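Local coordinates for protein 3-methylaspartate ammonia-lyase (Citrobacter amalonaticus, PDB 1KKR) that catalyses the reversible, magnesium-dependent anti elimination of ammonia from (2S,3S)-3-methyl-L-aspartate to give mesaconate, at residues P233-D238 and Q266-Y271; P168-S173 and V189-H194; V106-P111 and C155-L160. One frame throughout, in Å; residues are numbered along the deposited sequence.

Interaction 1: P233-D238 and Q266-Y271. With MG (magnesium ion), chain C; 2AS ((2S,3S)-3-methyl-aspartic acid), chain E.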
loop_
_atom_site.group_PDB
_atom_site.type_symbol
_atom_site.label_atom_id
_atom_site.label_comp_id
_atom_site.label_asym_id
_atom_site.label_seq_id
_atom_site.Cartn_x
_atom_site.Cartn_y
_atom_site.Cartn_z
ATOM N N PRO A 233 -13.991 -12.577 15.102
ATOM C CA PRO A 233 -12.611 -12.806 14.732
ATOM C C PRO A 233 -11.754 -13.382 15.818
ATOM O O PRO A 233 -12.101 -13.479 17.013
ATOM C CB PRO A 233 -12.103 -11.403 14.476
ATOM C CG PRO A 233 -12.869 -10.541 15.398
ATOM C CD PRO A 233 -14.235 -11.164 15.430
ATOM N N THR A 234 -10.591 -13.794 15.346
ATOM C CA THR A 234 -9.568 -14.347 16.215
ATOM C C THR A 234 -8.586 -13.283 16.617
ATOM O O THR A 234 -8.238 -12.392 15.806
ATOM C CB THR A 234 -8.825 -15.452 15.485
ATOM O OG1 THR A 234 -9.646 -16.614 15.416
ATOM C CG2 THR A 234 -7.583 -15.925 16.238
ATOM N N LEU A 235 -8.097 -13.405 17.848
ATOM C CA LEU A 235 -7.106 -12.480 18.353
ATOM C C LEU A 235 -5.730 -13.147 18.241
ATOM O O LEU A 235 -5.575 -14.302 18.586
ATOM C CB LEU A 235 -7.384 -12.112 19.786
ATOM C CG LEU A 235 -8.821 -11.684 20.058
ATOM C CD1 LEU A 235 -8.820 -11.249 21.559
ATOM C CD2 LEU A 235 -9.238 -10.585 19.130
ATOM N N HIS A 236 -4.760 -12.397 17.722
ATOM C CA HIS A 236 -3.374 -12.840 17.467
ATOM C C HIS A 236 -2.461 -11.649 17.852
ATOM O O HIS A 236 -2.543 -10.584 17.273
ATOM C CB HIS A 236 -3.252 -13.285 15.996
ATOM C CG HIS A 236 -1.908 -13.827 15.605
ATOM N ND1 HIS A 236 -1.762 -14.845 14.686
ATOM C CD2 HIS A 236 -0.655 -13.497 16.003
ATOM C CE1 HIS A 236 -0.476 -15.138 14.556
ATOM N NE2 HIS A 236 0.222 -14.327 15.336
ATOM N N ILE A 237 -1.649 -11.849 18.887
ATOM C CA ILE A 237 -0.854 -10.828 19.499
ATOM C C ILE A 237 0.578 -11.325 19.661
ATOM O O ILE A 237 0.826 -12.376 20.202
ATOM C CB ILE A 237 -1.433 -10.466 20.884
ATOM C CG1 ILE A 237 -2.670 -9.595 20.762
ATOM C CG2 ILE A 237 -0.437 -9.604 21.668
ATOM C CD1 ILE A 237 -3.441 -9.453 22.082
ATOM N N ASP A 238 1.514 -10.548 19.143
ATOM C CA ASP A 238 2.921 -10.907 19.155
ATOM C C ASP A 238 3.597 -10.219 20.304
ATOM O O ASP A 238 3.515 -8.997 20.446
ATOM C CB ASP A 238 3.547 -10.478 17.827
ATOM C CG ASP A 238 4.923 -11.077 17.580
ATOM O OD1 ASP A 238 5.643 -11.512 18.514
ATOM O OD2 ASP A 238 5.361 -11.113 16.418
ATOM N N GLN A 266 -13.069 -12.923 25.883
ATOM C CA GLN A 266 -14.553 -13.020 25.820
ATOM C C GLN A 266 -15.082 -13.914 24.723
ATOM O O GLN A 266 -15.922 -13.518 23.936
ATOM C CB GLN A 266 -15.209 -11.637 25.721
ATOM C CG GLN A 266 -14.805 -10.750 26.838
ATOM C CD GLN A 266 -15.427 -9.379 26.813
ATOM O OE1 GLN A 266 -16.575 -9.220 27.209
ATOM N NE2 GLN A 266 -14.649 -8.367 26.422
ATOM N N GLY A 267 -14.603 -15.136 24.667
ATOM C CA GLY A 267 -15.052 -16.043 23.630
ATOM C C GLY A 267 -14.292 -15.943 22.299
ATOM O O GLY A 267 -14.447 -16.813 21.430
ATOM N N LEU A 268 -13.482 -14.907 22.092
ATOM C CA LEU A 268 -12.739 -14.841 20.825
ATOM C C LEU A 268 -11.529 -15.729 20.951
ATOM O O LEU A 268 -10.792 -15.638 21.916
ATOM C CB LEU A 268 -12.361 -13.414 20.463
ATOM C CG LEU A 268 -13.609 -12.527 20.309
ATOM C CD1 LEU A 268 -13.285 -11.135 20.054
ATOM C CD2 LEU A 268 -14.556 -13.052 19.215
ATOM N N PRO A 269 -11.294 -16.627 20.026
ATOM C CA PRO A 269 -10.101 -17.439 20.178
ATOM C C PRO A 269 -8.864 -16.536 20.269
ATOM O O PRO A 269 -8.832 -15.428 19.697
ATOM C CB PRO A 269 -10.078 -18.264 18.902
ATOM C CG PRO A 269 -11.454 -18.300 18.426
ATOM C CD PRO A 269 -12.009 -16.939 18.789
ATOM N N LEU A 270 -7.856 -17.035 20.974
ATOM C CA LEU A 270 -6.634 -16.283 21.235
ATOM C C LEU A 270 -5.363 -17.021 20.863
ATOM O O LEU A 270 -5.199 -18.206 21.132
ATOM C CB LEU A 270 -6.584 -15.874 22.715
ATOM C CG LEU A 270 -5.313 -15.206 23.244
ATOM C CD1 LEU A 270 -5.159 -13.847 22.664
ATOM C CD2 LEU A 270 -5.262 -15.044 24.752
ATOM N N TYR A 271 -4.455 -16.272 20.253
ATOM C CA TYR A 271 -3.135 -16.754 19.839
ATOM C C TYR A 271 -2.074 -15.764 20.343
ATOM O O TYR A 271 -2.208 -14.524 20.190
ATOM C CB TYR A 271 -3.028 -16.820 18.314
ATOM C CG TYR A 271 -3.699 -18.020 17.616
ATOM C CD1 TYR A 271 -5.070 -18.177 17.614
ATOM C CD2 TYR A 271 -2.948 -18.962 16.964
ATOM C CE1 TYR A 271 -5.674 -19.233 16.984
ATOM C CE2 TYR A 271 -3.530 -20.025 16.351
ATOM C CZ TYR A 271 -4.914 -20.153 16.356
ATOM O OH TYR A 271 -5.529 -21.228 15.756
HETATM MG MG MG C . 6.535 -12.293 15.202
HETATM C C 2AS E . 7.230 -7.474 10.326
HETATM O O 2AS E . 6.487 -6.706 9.708
HETATM C CA 2AS E . 6.894 -7.965 11.749
HETATM N N 2AS E . 6.000 -7.056 12.494
HETATM C CB 2AS E . 6.406 -9.447 11.698
HETATM C CG 2AS E . 6.266 -10.038 13.085
HETATM O OD1 2AS E . 6.221 -11.250 13.289
HETATM C C4 2AS E . 5.095 -9.732 10.970
HETATM O OD2 2AS E . 6.242 -9.263 14.023
HETATM O OXT 2AS E . 8.264 -7.858 9.772
HETATM O O HOH W 1 7.318 -13.061 17.048
HETATM O O HOH W 2 8.252 -11.172 15.749
#
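Leu235 and His236 run in parallel beta register with Leu270 and Tyr271, stitched by three backbone bonds: Leu235 N to Pro269 O (2.8 Å), Tyr271 N to Leu235 O (2.8 Å) and Ile237 N to Tyr271 O (3.0 Å). Side chains alternate across the two faces. On one, Leu235 lays its CB 4.0 Å from Leu270 CD1 and its CG against Leu268 CB, and helix 209-225 packs over Leu235. This is the outer, helix-covered side of the TIM barrel. On the inner side Tyr271 CB sits over a face of the His236 imidazole, and Thr234 CG2 approaches Tyr271 CD1 obliquely at 3.6 Å. His236 carries its ring inward with CG anti to the backbone N (chi1 -177°), where it bonds Arg382 and the magnesium ligand Glu273; the Tyr271 hydroxyl meets Glu354 and Lys303. Asp238, at the strand end, puts OD2 2.1 Å from the magnesium ion, while its OD1 accepts a bond from a metal-bound water and another from Tyr240 N. Glu273, Asp307, two waters and OD1 of the 3-methylaspartate fill the remaining positions of the metal shell. The metal can thus be expected to polarise that substrate carboxylate, with Asp238 held by both of its oxygens.

Interaction 2: P168-S173 and V189-H194. With 2AS ((2S,3S)-3-methyl-aspartic acid), chain E.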
loop_
_atom_site.group_PDB
_atom_site.type_symbol
_atom_site.label_atom_id
_atom_site.label_comp_id
_atom_site.label_asym_id
_atom_site.label_seq_id
_atom_site.Cartn_x
_atom_site.Cartn_y
_atom_site.Cartn_z
ATOM N N PRO A 168 -7.941 -17.032 5.667
ATOM C CA PRO A 168 -8.076 -16.025 6.717
ATOM C C PRO A 168 -6.887 -15.062 6.738
ATOM O O PRO A 168 -5.744 -15.478 6.761
ATOM C CB PRO A 168 -8.098 -16.850 8.002
ATOM C CG PRO A 168 -8.520 -18.285 7.570
ATOM C CD PRO A 168 -7.962 -18.397 6.201
ATOM N N LEU A 169 -7.198 -13.780 6.810
ATOM C CA LEU A 169 -6.208 -12.710 6.803
ATOM C C LEU A 169 -5.963 -12.155 8.184
ATOM O O LEU A 169 -6.857 -12.091 9.016
ATOM C CB LEU A 169 -6.613 -11.578 5.884
ATOM C CG LEU A 169 -7.053 -12.028 4.496
ATOM C CD1 LEU A 169 -7.334 -10.840 3.677
ATOM C CD2 LEU A 169 -5.996 -12.929 3.806
ATOM N N PHE A 170 -4.721 -11.759 8.407
ATOM C CA PHE A 170 -4.293 -11.220 9.700
ATOM C C PHE A 170 -3.666 -9.832 9.588
ATOM O O PHE A 170 -2.693 -9.634 8.852
ATOM C CB PHE A 170 -3.326 -12.237 10.314
ATOM C CG PHE A 170 -2.544 -11.759 11.543
ATOM C CD1 PHE A 170 -3.143 -11.077 12.578
ATOM C CD2 PHE A 170 -1.201 -12.106 11.689
ATOM C CE1 PHE A 170 -2.415 -10.730 13.723
ATOM C CE2 PHE A 170 -0.480 -11.724 12.800
ATOM C CZ PHE A 170 -1.090 -11.028 13.827
ATOM N N GLY A 171 -4.226 -8.866 10.322
ATOM C CA GLY A 171 -3.778 -7.480 10.278
ATOM C C GLY A 171 -2.834 -7.130 11.407
ATOM O O GLY A 171 -2.996 -7.584 12.544
ATOM N N GLN A 172 -1.806 -6.336 11.082
ATOM C CA GLN A 172 -0.806 -6.009 12.080
ATOM C C GLN A 172 -0.847 -4.537 12.268
ATOM O O GLN A 172 -0.919 -3.786 11.316
ATOM C CB GLN A 172 0.581 -6.520 11.701
ATOM C CG GLN A 172 1.378 -5.786 10.564
ATOM C CD GLN A 172 2.839 -6.224 10.598
ATOM O OE1 GLN A 172 3.424 -6.389 11.700
ATOM N NE2 GLN A 172 3.420 -6.468 9.422
ATOM N N SER A 173 -0.806 -4.119 13.509
ATOM C CA SER A 173 -1.051 -2.737 13.804
ATOM C C SER A 173 0.188 -1.861 13.974
ATOM O O SER A 173 0.063 -0.625 14.019
ATOM C CB SER A 173 -1.721 -2.707 15.156
ATOM O OG SER A 173 -0.793 -3.149 16.181
ATOM N N VAL A 189 -11.812 -7.573 9.491
ATOM C CA VAL A 189 -10.593 -8.386 9.384
ATOM C C VAL A 189 -10.788 -9.677 10.157
ATOM O O VAL A 189 -11.382 -9.668 11.221
ATOM C CB VAL A 189 -9.386 -7.596 9.809
ATOM C CG1 VAL A 189 -8.217 -8.490 10.066
ATOM C CG2 VAL A 189 -9.018 -6.597 8.710
ATOM N N ASP A 190 -10.337 -10.793 9.591
ATOM C CA ASP A 190 -10.582 -12.105 10.151
ATOM C C ASP A 190 -9.768 -12.364 11.442
ATOM O O ASP A 190 -10.239 -12.971 12.400
ATOM C CB ASP A 190 -10.083 -13.116 9.137
ATOM C CG ASP A 190 -10.746 -13.007 7.772
ATOM O OD1 ASP A 190 -12.002 -12.938 7.744
ATOM O OD2 ASP A 190 -10.070 -13.053 6.694
ATOM N N VAL A 191 -8.516 -11.891 11.419
ATOM C CA VAL A 191 -7.548 -12.090 12.497
ATOM C C VAL A 191 -6.832 -10.763 12.795
ATOM O O VAL A 191 -6.400 -10.014 11.886
ATOM C CB VAL A 191 -6.517 -13.219 12.160
ATOM C CG1 VAL A 191 -5.667 -13.617 13.395
ATOM C CG2 VAL A 191 -7.229 -14.443 11.603
ATOM N N LEU A 192 -6.661 -10.483 14.076
ATOM C CA LEU A 192 -6.080 -9.221 14.498
ATOM C C LEU A 192 -5.609 -9.242 15.939
ATOM O O LEU A 192 -6.012 -10.118 16.689
ATOM C CB LEU A 192 -7.112 -8.105 14.299
ATOM C CG LEU A 192 -8.200 -8.040 15.373
ATOM C CD1 LEU A 192 -8.827 -6.715 15.346
ATOM C CD2 LEU A 192 -9.230 -9.101 15.223
ATOM N N PRO A 193 -4.795 -8.274 16.360
ATOM C CA PRO A 193 -4.196 -7.250 15.520
ATOM C C PRO A 193 -2.659 -7.117 15.622
ATOM O O PRO A 193 -2.126 -6.042 15.374
ATOM C CB PRO A 193 -4.788 -6.026 16.178
ATOM C CG PRO A 193 -4.629 -6.349 17.599
ATOM C CD PRO A 193 -4.696 -7.874 17.773
ATOM N N HIS A 194 -1.982 -8.179 16.029
ATOM C CA HIS A 194 -0.536 -8.201 16.279
ATOM C C HIS A 194 -0.148 -7.441 17.539
ATOM O O HIS A 194 0.390 -8.029 18.469
ATOM C CB HIS A 194 0.260 -7.672 15.103
ATOM C CG HIS A 194 1.715 -8.008 15.197
ATOM N ND1 HIS A 194 2.599 -7.269 15.961
ATOM C CD2 HIS A 194 2.433 -9.029 14.664
ATOM C CE1 HIS A 194 3.807 -7.806 15.861
ATOM N NE2 HIS A 194 3.734 -8.874 15.081
HETATM C C 2AS E . 7.230 -7.474 10.326
HETATM O O 2AS E . 6.487 -6.706 9.708
HETATM C CA 2AS E . 6.894 -7.965 11.749
HETATM N N 2AS E . 6.000 -7.056 12.494
HETATM C CB 2AS E . 6.406 -9.447 11.698
HETATM C CG 2AS E . 6.266 -10.038 13.085
HETATM O OD1 2AS E . 6.221 -11.250 13.289
HETATM C C4 2AS E . 5.095 -9.732 10.970
HETATM O OD2 2AS E . 6.242 -9.263 14.023
HETATM O OXT 2AS E . 8.264 -7.858 9.772
#
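Gly171 and Gln172 run past an irregular strand in which a cis peptide joins Leu192 to Pro193 and His194 takes a positive phi (72°). The two backbones share a single bridge, Phe170 with Val191. Gly171 N gives a nearly straight bond to Val191 O (2.9 Å, 165°), but Val191 N to Leu169 O and Ser173 N to Pro193 O are both bent and weak. Gly171 O meets the CA-H of Pro193, a residue that has no N-H to give. At the far end Asp190 swings its carboxylate back, and the anti lone pair of OD2 accepts Leu169 N at 3.0 Å.

The Phe170 ring slides in beside Val191, its CD1 3.7 Å from Val191 CG1, with Val191 O and His194 N lying at its edge. Beyond it, His236 of the next strand stacks on the ring. Strands 169-170 and 191-194 are the first and second of the eight-stranded TIM barrel, linked by helix 179-186, and their contact closes the ring of strands; Leu169, on the outside, is covered by helix 392-410.

Both strands end at the substrate. Gln172 packs its CB on His194 CB (3.6 Å) and then extends, its amide gripping the ligand twice: OE1 accepts the amino N and NE2 donates to carboxylate atom O. That same OE1 lies 4.1 Å above the centre of the imidazole. His194, with CG anti to its own backbone N (chi1 -165°), presents NE2 edge-on to substrate OD2 at 2.7 Å, consistent with a role in stabilising the transition state, while Leu196 N bonds ND1, which probably helps to fix the rotation of the ring.

Interaction 3: V106-P111 and C155-L160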
loop_
_atom_site.group_PDB
_atom_site.type_symbol
_atom_site.label_atom_id
_atom_site.label_comp_id
_atom_site.label_asym_id
_atom_site.label_seq_id
_atom_site.Cartn_x
_atom_site.Cartn_y
_atom_site.Cartn_z
ATOM N N VAL A 106 10.846 -21.173 -19.521
ATOM C CA VAL A 106 9.987 -21.047 -18.373
ATOM C C VAL A 106 8.654 -21.798 -18.472
ATOM O O VAL A 106 7.714 -21.461 -17.757
ATOM C CB VAL A 106 9.650 -19.554 -18.057
ATOM C CG1 VAL A 106 10.811 -18.851 -17.458
ATOM C CG2 VAL A 106 9.120 -18.848 -19.265
ATOM N N ASP A 107 8.544 -22.786 -19.350
ATOM C CA ASP A 107 7.346 -23.623 -19.382
ATOM C C ASP A 107 7.045 -24.258 -18.020
ATOM O O ASP A 107 5.928 -24.521 -17.699
ATOM C CB ASP A 107 7.477 -24.708 -20.426
ATOM C CG ASP A 107 7.471 -24.160 -21.821
ATOM O OD1 ASP A 107 7.113 -22.986 -22.055
ATOM O OD2 ASP A 107 7.843 -24.861 -22.763
ATOM N N ALA A 108 8.049 -24.557 -17.234
ATOM C CA ALA A 108 7.788 -24.975 -15.847
ATOM C C ALA A 108 8.464 -23.998 -14.889
ATOM O O ALA A 108 9.360 -23.284 -15.278
ATOM C CB ALA A 108 8.316 -26.364 -15.619
ATOM N N PHE A 109 8.087 -24.056 -13.627
ATOM C CA PHE A 109 8.613 -23.203 -12.567
ATOM C C PHE A 109 9.674 -23.827 -11.677
ATOM O O PHE A 109 10.719 -23.246 -11.452
ATOM C CB PHE A 109 7.406 -22.769 -11.710
ATOM C CG PHE A 109 7.776 -22.111 -10.405
ATOM C CD1 PHE A 109 8.563 -20.969 -10.396
ATOM C CD2 PHE A 109 7.307 -22.603 -9.185
ATOM C CE1 PHE A 109 8.935 -20.364 -9.203
ATOM C CE2 PHE A 109 7.659 -21.967 -7.983
ATOM C CZ PHE A 109 8.459 -20.830 -8.011
ATOM N N LEU A 110 9.450 -25.054 -11.225
ATOM C CA LEU A 110 10.281 -25.623 -10.164
ATOM C C LEU A 110 11.750 -25.874 -10.458
ATOM O O LEU A 110 12.613 -25.559 -9.640
ATOM C CB LEU A 110 9.583 -26.895 -9.630
ATOM C CG LEU A 110 9.582 -27.306 -8.160
ATOM C CD1 LEU A 110 9.560 -26.258 -7.092
ATOM C CD2 LEU A 110 8.344 -28.243 -7.991
ATOM N N PRO A 111 12.058 -26.464 -11.590
ATOM C CA PRO A 111 13.463 -26.651 -11.912
ATOM C C PRO A 111 14.180 -25.257 -11.922
ATOM O O PRO A 111 15.268 -25.079 -11.364
ATOM C CB PRO A 111 13.437 -27.328 -13.283
ATOM C CG PRO A 111 12.054 -27.854 -13.450
ATOM C CD PRO A 111 11.137 -26.981 -12.620
ATOM N N CYS A 155 -0.610 -25.185 -8.067
ATOM C CA CYS A 155 -1.509 -26.343 -8.037
ATOM C C CYS A 155 -1.068 -27.472 -8.987
ATOM O O CYS A 155 -1.039 -28.647 -8.607
ATOM C CB CYS A 155 -2.917 -25.886 -8.357
ATOM S SG CYS A 155 -3.654 -24.988 -6.996
ATOM N N ASP A 156 -0.710 -27.107 -10.207
ATOM C CA ASP A 156 -0.305 -28.059 -11.210
ATOM C C ASP A 156 0.990 -28.741 -10.850
ATOM O O ASP A 156 1.086 -29.959 -10.976
ATOM C CB ASP A 156 -0.079 -27.386 -12.562
ATOM C CG ASP A 156 -1.362 -27.099 -13.311
ATOM O OD1 ASP A 156 -2.415 -27.597 -12.923
ATOM O OD2 ASP A 156 -1.423 -26.379 -14.319
ATOM N N GLU A 157 2.009 -27.975 -10.456
ATOM C CA GLU A 157 3.334 -28.584 -10.224
ATOM C C GLU A 157 3.404 -29.310 -8.917
ATOM O O GLU A 157 4.344 -30.084 -8.663
ATOM C CB GLU A 157 4.505 -27.578 -10.335
ATOM C CG GLU A 157 4.540 -26.904 -11.697
ATOM C CD GLU A 157 5.864 -26.245 -12.098
ATOM O OE1 GLU A 157 6.883 -26.403 -11.437
ATOM O OE2 GLU A 157 5.880 -25.512 -13.100
ATOM N N TRP A 158 2.468 -29.028 -8.037
ATOM C CA TRP A 158 2.505 -29.737 -6.744
ATOM C C TRP A 158 1.322 -30.710 -6.660
ATOM O O TRP A 158 1.052 -31.275 -5.619
ATOM C CB TRP A 158 2.456 -28.811 -5.546
ATOM C CG TRP A 158 3.808 -28.260 -5.032
ATOM C CD1 TRP A 158 4.482 -28.648 -3.921
ATOM C CD2 TRP A 158 4.556 -27.186 -5.586
ATOM N NE1 TRP A 158 5.610 -27.883 -3.748
ATOM C CE2 TRP A 158 5.669 -26.962 -4.754
ATOM C CE3 TRP A 158 4.388 -26.366 -6.687
ATOM C CZ2 TRP A 158 6.626 -25.985 -5.024
ATOM C CZ3 TRP A 158 5.328 -25.373 -6.934
ATOM C CH2 TRP A 158 6.438 -25.215 -6.129
ATOM N N GLN A 159 0.564 -30.790 -7.745
ATOM C CA GLN A 159 -0.600 -31.647 -7.844
ATOM C C GLN A 159 -1.528 -31.398 -6.686
ATOM O O GLN A 159 -1.745 -32.257 -5.846
ATOM C CB GLN A 159 -0.133 -33.154 -7.955
ATOM N N LEU A 160 -2.093 -30.194 -6.640
ATOM C CA LEU A 160 -3.027 -29.811 -5.589
ATOM C C LEU A 160 -4.348 -29.486 -6.260
ATOM O O LEU A 160 -4.364 -28.998 -7.382
ATOM C CB LEU A 160 -2.586 -28.517 -4.876
ATOM C CG LEU A 160 -1.135 -28.548 -4.422
ATOM C CD1 LEU A 160 -0.597 -27.211 -3.964
ATOM C CD2 LEU A 160 -1.047 -29.558 -3.290
#
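Glu157 points its carboxylate at the backbone of Phe109 and Leu110, and each oxygen takes one N-H. OE2 accepts Phe109 N at 2.7 Å and OE1 accepts Leu110 N at 2.9 Å, both through the syn lone pair, spanning two successive amides in a forked arrangement. The chain gets there by leaving the backbone with CG beside its own N (chi1 -58°) and running extended beyond CG. Its oxygens graze carbon as well: Leu110 CB is 3.3 Å from OE1, and Ala108 CB and Phe109 CB lie against OE2.

Next to this polar grip, Trp158 is turned so that its six-membered ring offers a face to one residue and an edge to the other. Leu110 reaches across at about a right angle, its CD2 over the face in a CH-pi contact, 4.1 Å from the centroid and 13° off the normal, with CD1 tight against CH2. Phe109 comes in at the rim, edge meeting edge: its CE2 lies in the plane of the indole, 3.9 Å from Trp158 CH2, which is near the plane of the phenyl ring. The indole N-H is held by Asp343, and Trp158 also rests on His339, Val342 and Leu346 of helix 339-350, while Phe109 packs on helix 128-146.

The contact therefore joins the last turn of helix 150-157, which closes in a Schellman motif at Gln159, to the beginning of helix 110-118, with a barrel helix alongside. Two N-H donors at the start of helix 110-118 would probably favour the ionised carboxylate, although its own helix end would oppose this.

How the interactions relate
Interactions 1 and 2 are buried and adjoin in one barrel: strands 191-194 and 234-238 are neighbours, bonded through His236 N to Leu192 O and His236 O to His194 N, and both contacts touch the substrate. Interaction 1 pairs regular parallel strands and leads to the metal; interaction 2 is an irregular pairing that supplies ligand-binding side chains. Interaction 3 lies at the surface, its centre about 36 Å from that of interaction 1 and 30 Å from that of interaction 2, in the N-terminal part of the chain. There the polar link is a side-chain carboxylate on backbone amides at the start of a helix, with an indole packed beside it, rather than strand-to-strand bonding, and it lies away from the active site.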